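Local structure of sugar ABC transporter, sugar-binding protein (Streptococcus pneumoniae, 2HEU) at residues Trp87-Val92 with Tyr113-Lys118; Ser97-Leu102 with Glu307-Val312; Val122-Asn127 with Glu313-Pro318. The protein probably captures sugars, likely of the raffinose family, outside the cell for delivery to an ABC importer. One frame throughout, in Å; residues are numbered along the deposited sequence. Where two conformers were deposited one is given.

Contact 1 of 3, residues Trp87-Val92 with Tyr113-Lys118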
loop_
_atom_site.group_PDB
_atom_site.type_symbol
_atom_site.label_atom_id
_atom_site.label_comp_id
_atom_site.label_asym_id
_atom_site.label_seq_id
_atom_site.Cartn_x
_atom_site.Cartn_y
_atom_site.Cartn_z
ATOM N N TRP A 87 -2.973 9.245 17.879
ATOM C CA TRP A 87 -2.127 8.841 18.958
ATOM C C TRP A 87 -0.880 9.695 19.014
ATOM O O TRP A 87 -0.393 10.052 20.082
ATOM C CB TRP A 87 -1.866 7.335 18.950
ATOM C CG TRP A 87 -3.042 6.502 19.221
ATOM C CD1 TRP A 87 -4.258 6.886 19.830
ATOM C CD2 TRP A 87 -3.205 5.137 18.894
ATOM N NE1 TRP A 87 -5.092 5.854 19.854
ATOM C CE2 TRP A 87 -4.487 4.756 19.326
ATOM C CE3 TRP A 87 -2.399 4.186 18.306
ATOM C CZ2 TRP A 87 -5.004 3.498 19.145
ATOM C CZ3 TRP A 87 -2.937 2.941 18.133
ATOM C CH2 TRP A 87 -4.189 2.597 18.560
ATOM N N ALA A 88 -0.335 10.015 17.841
ATOM C CA ALA A 88 0.816 10.857 17.761
ATOM C C ALA A 88 0.513 12.276 18.299
ATOM O O ALA A 88 1.287 12.862 19.074
ATOM C CB ALA A 88 1.355 10.925 16.354
ATOM N N LYS A 89 -0.671 12.799 17.926
ATOM C CA LYS A 89 -1.101 14.113 18.436
ATOM C C LYS A 89 -1.266 14.063 19.945
ATOM O O LYS A 89 -0.950 15.051 20.635
ATOM C CB LYS A 89 -2.427 14.500 17.794
ATOM C CG LYS A 89 -2.233 15.058 16.485
ATOM C CD LYS A 89 -3.590 15.336 15.828
ATOM C CE LYS A 89 -3.360 15.449 14.320
ATOM N NZ LYS A 89 -3.109 14.136 13.622
ATOM N N ALA A 90 -1.723 12.922 20.480
ATOM C CA ALA A 90 -1.967 12.756 21.900
ATOM C C ALA A 90 -0.742 12.372 22.702
ATOM O O ALA A 90 -0.879 12.153 23.958
ATOM C CB ALA A 90 -3.034 11.741 22.167
ATOM N N GLY A 91 0.459 12.285 22.098
ATOM C CA GLY A 91 1.652 12.038 22.817
ATOM C C GLY A 91 1.951 10.598 23.119
ATOM O O GLY A 91 2.861 10.371 23.916
ATOM N N VAL A 92 1.311 9.646 22.460
ATOM C CA VAL A 92 1.503 8.243 22.737
ATOM C C VAL A 92 2.915 7.787 22.300
ATOM O O VAL A 92 3.487 6.876 22.876
ATOM C CB VAL A 92 0.433 7.411 22.037
ATOM C CG1 VAL A 92 0.713 5.921 22.039
ATOM C CG2 VAL A 92 -0.940 7.794 22.599
ATOM N N TYR A 113 4.137 11.269 6.604
ATOM C CA TYR A 113 3.297 10.840 7.705
ATOM C C TYR A 113 3.507 11.712 8.925
ATOM O O TYR A 113 3.035 11.363 10.014
ATOM C CB TYR A 113 3.510 9.361 8.014
ATOM C CG TYR A 113 3.432 8.496 6.826
ATOM C CD1 TYR A 113 2.234 8.006 6.358
ATOM C CD2 TYR A 113 4.563 8.131 6.145
ATOM C CE1 TYR A 113 2.224 7.095 5.255
ATOM C CE2 TYR A 113 4.581 7.259 5.054
ATOM C CZ TYR A 113 3.372 6.739 4.625
ATOM O OH TYR A 113 3.251 5.815 3.635
ATOM N N ALA A 114 4.197 12.833 8.776
ATOM C CA ALA A 114 4.453 13.723 9.925
ATOM C C ALA A 114 3.133 14.191 10.512
ATOM O O ALA A 114 2.173 14.377 9.795
ATOM C CB ALA A 114 5.355 14.945 9.521
ATOM N N VAL A 115 3.149 14.430 11.801
ATOM C CA VAL A 115 2.048 14.953 12.586
ATOM C C VAL A 115 2.547 16.178 13.315
ATOM O O VAL A 115 3.551 16.110 14.018
ATOM C CB VAL A 115 1.499 13.925 13.574
ATOM C CG1 VAL A 115 0.333 14.442 14.476
ATOM C CG2 VAL A 115 1.064 12.718 12.828
ATOM N N ASN A 116 1.912 17.327 13.053
ATOM C CA ASN A 116 2.457 18.622 13.551
ATOM C C ASN A 116 3.950 18.761 13.195
ATOM O O ASN A 116 4.753 19.228 14.025
ATOM C CB ASN A 116 2.259 18.783 15.059
ATOM C CG ASN A 116 0.809 18.646 15.492
ATOM O OD1 ASN A 116 0.503 18.001 16.529
ATOM N ND2 ASN A 116 -0.092 19.295 14.759
ATOM N N GLU A 117 4.240 18.387 11.949
ATOM C CA GLU A 117 5.528 18.426 11.249
ATOM C C GLU A 117 6.617 17.512 11.882
ATOM O O GLU A 117 7.774 17.543 11.407
ATOM C CB GLU A 117 6.057 19.863 11.111
ATOM C CG GLU A 117 5.152 20.846 10.320
ATOM C CD GLU A 117 3.868 21.209 11.045
ATOM O OE1 GLU A 117 3.914 21.689 12.198
ATOM O OE2 GLU A 117 2.779 21.007 10.463
ATOM N N LYS A 118 6.253 16.677 12.884
ATOM C CA LYS A 118 7.178 15.770 13.541
ATOM C C LYS A 118 6.975 14.369 13.079
ATOM O O LYS A 118 5.845 13.997 12.741
ATOM C CB LYS A 118 6.981 15.902 15.067
ATOM C CG LYS A 118 7.317 17.227 15.603
ATOM C CD LYS A 118 6.968 17.382 17.083
ATOM C CE LYS A 118 5.515 17.642 17.267
ATOM N NZ LYS A 118 5.182 19.091 16.915
#
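Val-115 stands at the head of a type I' beta turn, Val-115 to Lys-118, and lays its two methyls against the last turn of helix 82-89, where Ala-88 and Lys-89 receive them. The loop leading to strand 122-123 is thus packed back on the end of that helix. The packing is mostly apolar. Val-115 CG2 rests 4.0 Å from Ala-88 CB, while CG1, placed anti to the backbone N (chi1 179°), meets the aliphatic run of Lys-89. There the fit is tight: Lys-89 CG lies 3.3 Å from Val-115 CG1, closer than ordinary van der Waals contact. The lysine crosses the valine at about a right angle and bends only at its far end (chi4 74°), which folds NZ back until it too lies 3.6 Å from Val-115 CG1. The same ammonium group makes a weak hydrogen bond to Gln-85 O one turn earlier. Beyond the valine, Asn-116 adds a looser touch, its OD1 4.0 Å from Lys-89 CG.

Backbone hydrogen bonds define both partners. On the helix side Gly-91, with positive phi, ends the helix in a Schellman motif. In the turn, the backbone N and O of Val-115 pair with the O and N of Lys-118. A side chain then closes over the turn: Lys-118 NZ donates to Asn-116 O at 2.9 Å, tilted 25° from the carbonyl plane.

Contact 2 of 3, residues Ser97-Leu102 with Glu307-Val312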
loop_
_atom_site.group_PDB
_atom_site.type_symbol
_atom_site.label_atom_id
_atom_site.label_comp_id
_atom_site.label_asym_id
_atom_site.label_seq_id
_atom_site.Cartn_x
_atom_site.Cartn_y
_atom_site.Cartn_z
ATOM N N SER A 97 11.912 12.721 15.026
ATOM C CA SER A 97 12.384 13.654 13.979
ATOM C C SER A 97 13.848 13.890 13.934
ATOM O O SER A 97 14.383 14.007 12.801
ATOM C CB SER A 97 11.705 15.037 14.193
ATOM O OG SER A 97 10.296 14.923 14.218
ATOM N N ASN A 98 14.514 13.862 15.096
ATOM C CA ASN A 98 15.910 14.234 15.230
ATOM C C ASN A 98 16.814 13.011 15.400
ATOM O O ASN A 98 17.992 13.208 15.611
ATOM C CB ASN A 98 16.035 15.242 16.379
ATOM C CG ASN A 98 15.076 16.376 16.226
ATOM O OD1 ASN A 98 15.077 17.069 15.208
ATOM N ND2 ASN A 98 14.169 16.502 17.158
ATOM N N LYS A 99 16.345 11.799 15.197
ATOM C CA LYS A 99 17.135 10.576 15.341
ATOM C C LYS A 99 18.034 10.500 14.184
ATOM O O LYS A 99 17.605 10.615 13.025
ATOM C CB LYS A 99 16.236 9.373 15.389
ATOM C CG LYS A 99 15.250 9.283 16.499
ATOM C CD LYS A 99 15.830 9.184 17.874
ATOM C CE LYS A 99 14.708 8.950 18.875
ATOM N NZ LYS A 99 15.346 8.949 20.239
ATOM N N ASP A 100 19.290 10.230 14.421
ATOM C CA ASP A 100 20.219 10.071 13.324
ATOM C C ASP A 100 19.789 8.929 12.383
ATOM O O ASP A 100 19.970 9.051 11.151
ATOM C CB ASP A 100 21.658 9.895 13.813
ATOM C CG ASP A 100 22.250 11.173 14.468
ATOM O OD1 ASP A 100 21.724 12.293 14.365
ATOM O OD2 ASP A 100 23.280 10.997 15.085
ATOM N N TYR A 101 19.252 7.861 12.923
ATOM C CA TYR A 101 18.907 6.728 12.106
ATOM C C TYR A 101 17.768 7.059 11.126
ATOM O O TYR A 101 17.597 6.370 10.121
ATOM C CB TYR A 101 18.533 5.486 12.977
ATOM C CG TYR A 101 17.407 5.575 13.948
ATOM C CD1 TYR A 101 17.688 5.538 15.303
ATOM C CD2 TYR A 101 16.099 5.686 13.558
ATOM C CE1 TYR A 101 16.716 5.652 16.215
ATOM C CE2 TYR A 101 15.058 5.720 14.449
ATOM C CZ TYR A 101 15.367 5.666 15.829
ATOM O OH TYR A 101 14.313 5.717 16.707
ATOM N N LEU A 102 16.998 8.111 11.420
ATOM C CA LEU A 102 15.914 8.489 10.495
ATOM C C LEU A 102 16.489 8.950 9.156
ATOM O O LEU A 102 15.783 8.827 8.121
ATOM C CB LEU A 102 14.986 9.502 11.143
ATOM C CG LEU A 102 13.687 9.847 10.489
ATOM C CD1 LEU A 102 12.827 8.617 10.351
ATOM C CD2 LEU A 102 12.983 10.958 11.183
ATOM N N GLU A 307 16.944 0.919 24.680
ATOM C CA GLU A 307 16.814 -0.392 24.091
ATOM C C GLU A 307 15.800 -0.391 22.953
ATOM O O GLU A 307 16.023 -0.995 21.897
ATOM C CB GLU A 307 16.461 -1.430 25.127
ATOM C CG GLU A 307 17.582 -1.677 26.178
ATOM C CD GLU A 307 17.748 -0.644 27.260
ATOM O OE1 GLU A 307 16.869 0.218 27.440
ATOM O OE2 GLU A 307 18.656 -0.827 28.000
ATOM N N ALA A 308 14.703 0.307 23.141
ATOM C CA ALA A 308 13.671 0.438 22.091
ATOM C C ALA A 308 14.299 1.126 20.841
ATOM O O ALA A 308 14.090 0.709 19.730
ATOM C CB ALA A 308 12.451 1.166 22.635
ATOM N N ASN A 309 14.963 2.243 21.068
ATOM C CA ASN A 309 15.593 2.945 19.996
ATOM C C ASN A 309 16.678 2.100 19.321
ATOM O O ASN A 309 16.840 2.135 18.116
ATOM C CB ASN A 309 16.169 4.308 20.432
ATOM C CG ASN A 309 15.089 5.362 20.468
ATOM O OD1 ASN A 309 14.468 5.612 21.554
ATOM N ND2 ASN A 309 14.798 5.981 19.386
ATOM N N ALA A 310 17.416 1.307 20.096
ATOM C CA ALA A 310 18.440 0.452 19.501
ATOM C C ALA A 310 17.765 -0.574 18.611
ATOM O O ALA A 310 18.388 -0.931 17.573
ATOM C CB ALA A 310 19.259 -0.256 20.618
ATOM N N PHE A 311 16.643 -1.097 18.999
ATOM C CA PHE A 311 15.992 -2.076 18.115
ATOM C C PHE A 311 15.548 -1.464 16.781
ATOM O O PHE A 311 15.734 -2.051 15.713
ATOM C CB PHE A 311 14.809 -2.744 18.893
ATOM C CG PHE A 311 14.134 -3.871 18.175
ATOM C CD1 PHE A 311 14.819 -5.019 17.940
ATOM C CD2 PHE A 311 12.856 -3.759 17.729
ATOM C CE1 PHE A 311 14.215 -6.104 17.360
ATOM C CE2 PHE A 311 12.289 -4.842 17.079
ATOM C CZ PHE A 311 12.947 -6.017 16.899
ATOM N N VAL A 312 14.954 -0.268 16.881
ATOM C CA VAL A 312 14.548 0.450 15.666
ATOM C C VAL A 312 15.799 0.763 14.795
ATOM O O VAL A 312 15.802 0.529 13.577
ATOM C CB VAL A 312 13.790 1.683 16.002
ATOM C CG1 VAL A 312 13.435 2.506 14.742
ATOM C CG2 VAL A 312 12.472 1.331 16.761
#
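Tyr-101 and Lys-99 both reach across to Asn-309 on helix 305-315, and Tyr-101 also leans on Val-312, one turn further along.

The apolar part of the contact belongs to the tyrosine ring. Its CE2 lies 3.6 Å from Val-312 CG1, with CZ of the ring 3.9 Å from the same methyl, so the methyl meets the ring obliquely, near its hydroxyl end. The phenol is directed there by an uncommon torsion: CG sits between the backbone N and the carbonyl carbon (chi1 59°), which brings the ring back against Lys-99, two residues earlier. Lys-99 CB is thereby seated over the centre of one ring face, 3.7 Å above the plane, and both side chains reach the helix at Asn-309.

The polar part gathers at Asn-309. Its amide group comes in at the edge of the Tyr-101 ring, near the ring plane, next to the hydroxyl, and the two flat groups are turned 42° from each other. The Lys-99 chain bends once, at chi2 (-64°), and then runs extended past the amide at about a right angle to the asparagine. Its charge is matched elsewhere, in a salt bridge from Lys-99 NZ to Glu-94. Within the loop, Leu-102 N bonds to Lys-99 O at 3.0 Å where the 3-10 segment begins.

Behind this layer, Tyr-101, Asn-309 and Val-312 all touch Ile-298 of strand 295-298, while Phe-311 on the same helix meets Trp-296 and Phe-41. A helix packed on the mixed sheet, with a loop wrapped against its flank, is the layered alpha/beta build of a lobe in the periplasmic binding protein fold.

Contact 3 of 3, residues Val122-Asn127 with Glu313-Pro318; sequences VPFTAN and EYMTRP
The ring of Phe-124 is sandwiched between side chains from both segments: Met-315 CG lies over one face and Val-122 CG1, from two residues earlier in its own segment, over the opposite one. The methionine makes a CH-pi contact, CG standing 3.8 Å from the centroid of the Phe-124 ring and 24° off its normal. With CG anti to the backbone N (chi1 -167°) and the chain bent at chi2, the sulfur stays above the same face but far off; SD is 5.4 Å from the centroid of the Phe-124 ring, a long Met-aromatic contact. At the ring edge, near the plane, Thr-316 N approaches Phe-124 CE1 at 3.6 Å, and Thr-316 CG2 is 3.7 Å from that carbon.

These residues join the edge strand 122-123 of the mixed sheet to the end of helix 305-315; past Phe-124 the chain continues to strand 129-134 in a second sheet, consistent with one of the crossings between the two lobes of a periplasmic binding protein.

Polar bonds fix the helix side. Thr-316 OG1 donates to Glu-313 O (2.7 Å) and accepts from Arg-104 NH1. Arg-317, at the N-cap position before helix 318-328, forms a side-on salt bridge with Glu-313: NH2 meets OE1 on its syn lone pair, and NE reaches OE2 at 3.0 Å from above the carboxylate plane, an oxygen also salt-bridged to Arg-104.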
loop_
_atom_site.group_PDB
_atom_site.type_symbol
_atom_site.label_atom_id
_atom_site.label_comp_id
_atom_site.label_asym_id
_atom_site.label_seq_id
_atom_site.Cartn_x
_atom_site.Cartn_y
_atom_site.Cartn_z
ATOM N N VAL A 122 8.931 5.129 11.572
ATOM C CA VAL A 122 9.930 4.762 10.550
ATOM C C VAL A 122 9.288 3.806 9.552
ATOM O O VAL A 122 8.993 2.638 9.923
ATOM C CB VAL A 122 11.174 4.052 11.168
ATOM C CG1 VAL A 122 12.161 3.754 10.129
ATOM C CG2 VAL A 122 11.758 4.968 12.292
ATOM N N PRO A 123 8.986 4.276 8.343
ATOM C CA PRO A 123 8.449 3.320 7.347
ATOM C C PRO A 123 9.647 2.623 6.708
ATOM O O PRO A 123 10.409 3.253 5.982
ATOM C CB PRO A 123 7.586 4.206 6.393
ATOM C CG PRO A 123 7.716 5.658 6.967
ATOM C CD PRO A 123 8.937 5.655 7.815
ATOM N N PHE A 124 9.860 1.368 7.052
ATOM C CA PHE A 124 10.916 0.545 6.438
ATOM C C PHE A 124 10.494 0.085 5.083
ATOM O O PHE A 124 11.338 0.033 4.177
ATOM C CB PHE A 124 11.211 -0.691 7.322
ATOM C CG PHE A 124 11.717 -0.363 8.677
ATOM C CD1 PHE A 124 13.042 -0.162 8.882
ATOM C CD2 PHE A 124 10.866 -0.211 9.789
ATOM C CE1 PHE A 124 13.549 0.127 10.135
ATOM C CE2 PHE A 124 11.345 0.094 11.016
ATOM C CZ PHE A 124 12.684 0.263 11.193
ATOM N N THR A 125 9.262 -0.431 4.913
ATOM C CA THR A 125 8.778 -0.877 3.648
ATOM C C THR A 125 7.425 -0.274 3.393
ATOM O O THR A 125 6.764 0.270 4.297
ATOM C CB THR A 125 8.635 -2.372 3.564
ATOM O OG1 THR A 125 7.599 -2.807 4.449
ATOM C CG2 THR A 125 9.972 -3.122 3.850
ATOM N N ALA A 126 6.986 -0.321 2.128
ATOM C CA ALA A 126 5.656 0.144 1.762
ATOM C C ALA A 126 5.085 -0.750 0.733
ATOM O O ALA A 126 5.806 -1.444 0.030
ATOM C CB ALA A 126 5.717 1.572 1.185
ATOM N N ASN A 127 3.759 -0.745 0.610
ATOM C CA ASN A 127 3.118 -1.324 -0.515
ATOM C C ASN A 127 2.991 -0.338 -1.690
ATOM O O ASN A 127 3.292 0.825 -1.559
ATOM C CB ASN A 127 1.797 -2.017 -0.113
ATOM C CG ASN A 127 0.866 -1.128 0.622
ATOM O OD1 ASN A 127 0.663 0.040 0.297
ATOM N ND2 ASN A 127 0.299 -1.643 1.657
ATOM N N GLU A 313 16.867 1.270 15.439
ATOM C CA GLU A 313 18.076 1.599 14.691
ATOM C C GLU A 313 18.615 0.373 13.977
ATOM O O GLU A 313 19.064 0.470 12.836
ATOM C CB GLU A 313 19.110 2.207 15.637
ATOM C CG GLU A 313 20.352 2.655 14.889
ATOM C CD GLU A 313 21.438 1.648 14.778
ATOM O OE1 GLU A 313 21.743 0.986 15.806
ATOM O OE2 GLU A 313 22.097 1.613 13.720
ATOM N N TYR A 314 18.638 -0.766 14.630
ATOM C CA TYR A 314 19.177 -1.944 14.067
ATOM C C TYR A 314 18.489 -2.271 12.726
ATOM O O TYR A 314 19.172 -2.606 11.737
ATOM C CB TYR A 314 18.992 -3.162 15.058
ATOM C CG TYR A 314 19.672 -4.393 14.654
ATOM C CD1 TYR A 314 19.005 -5.530 14.278
ATOM C CD2 TYR A 314 21.055 -4.483 14.695
ATOM C CE1 TYR A 314 19.626 -6.669 13.962
ATOM C CE2 TYR A 314 21.731 -5.659 14.380
ATOM C CZ TYR A 314 21.010 -6.733 13.996
ATOM O OH TYR A 314 21.619 -7.904 13.597
ATOM N N MET A 315 17.156 -2.151 12.692
ATOM C CA MET A 315 16.433 -2.477 11.474
ATOM C C MET A 315 16.697 -1.505 10.345
ATOM O O MET A 315 16.449 -1.847 9.163
ATOM C CB MET A 315 14.941 -2.580 11.813
ATOM C CG MET A 315 14.080 -3.232 10.715
ATOM S SD MET A 315 14.306 -4.985 10.781
ATOM C CE MET A 315 14.501 -4.818 9.666
ATOM N N THR A 316 17.132 -0.273 10.645
ATOM C CA THR A 316 17.496 0.689 9.605
ATOM C C THR A 316 18.861 0.410 8.927
ATOM O O THR A 316 19.190 1.073 7.965
ATOM C CB THR A 316 17.456 2.116 10.090
ATOM O OG1 THR A 316 18.586 2.364 11.004
ATOM C CG2 THR A 316 16.174 2.609 10.732
ATOM N N ARG A 317 19.644 -0.496 9.502
ATOM C CA ARG A 317 20.937 -0.791 8.913
ATOM C C ARG A 317 20.739 -1.575 7.607
ATOM O O ARG A 317 19.919 -2.490 7.570
ATOM C CB ARG A 317 21.757 -1.658 9.868
ATOM C CG ARG A 317 22.092 -0.953 11.147
ATOM C CD ARG A 317 22.825 -1.846 12.087
ATOM N NE ARG A 317 23.053 -1.206 13.344
ATOM C CZ ARG A 317 23.775 -1.714 14.338
ATOM N NH1 ARG A 317 24.319 -2.923 14.157
ATOM N NH2 ARG A 317 23.844 -1.100 15.470
ATOM N N PRO A 318 21.466 -1.265 6.531
ATOM C CA PRO A 318 21.200 -1.947 5.264
ATOM C C PRO A 318 21.344 -3.389 5.310
ATOM O O PRO A 318 20.522 -4.100 4.742
ATOM C CB PRO A 318 22.252 -1.313 4.323
ATOM C CG PRO A 318 23.003 -0.384 5.043
ATOM C CD PRO A 318 22.488 -0.212 6.424
#

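Overall arrangement
Contacts 2 and 3 are neighbours, their centres 11 Å apart, because helix 305-315 serves both, contact 3 using its last turn and the residues after it. Tyr-101 packs along the seam, its CD1 3.6 Å from Glu-313 CB, and Val-312 CG1 lies 3.9 Å from Val-122 CG2. Contact 1 lies farther off, its centre 16 Å from that of contact 2 and 19 Å from that of contact 3. It reaches contact 2 where Lys-118 CA lies 3.3 Å from Ser-97 OG. The side chains of Tyr-101 and Thr-316 are each about 10 Å from the sodium ion, whose site includes Lys-103 and Glu-335.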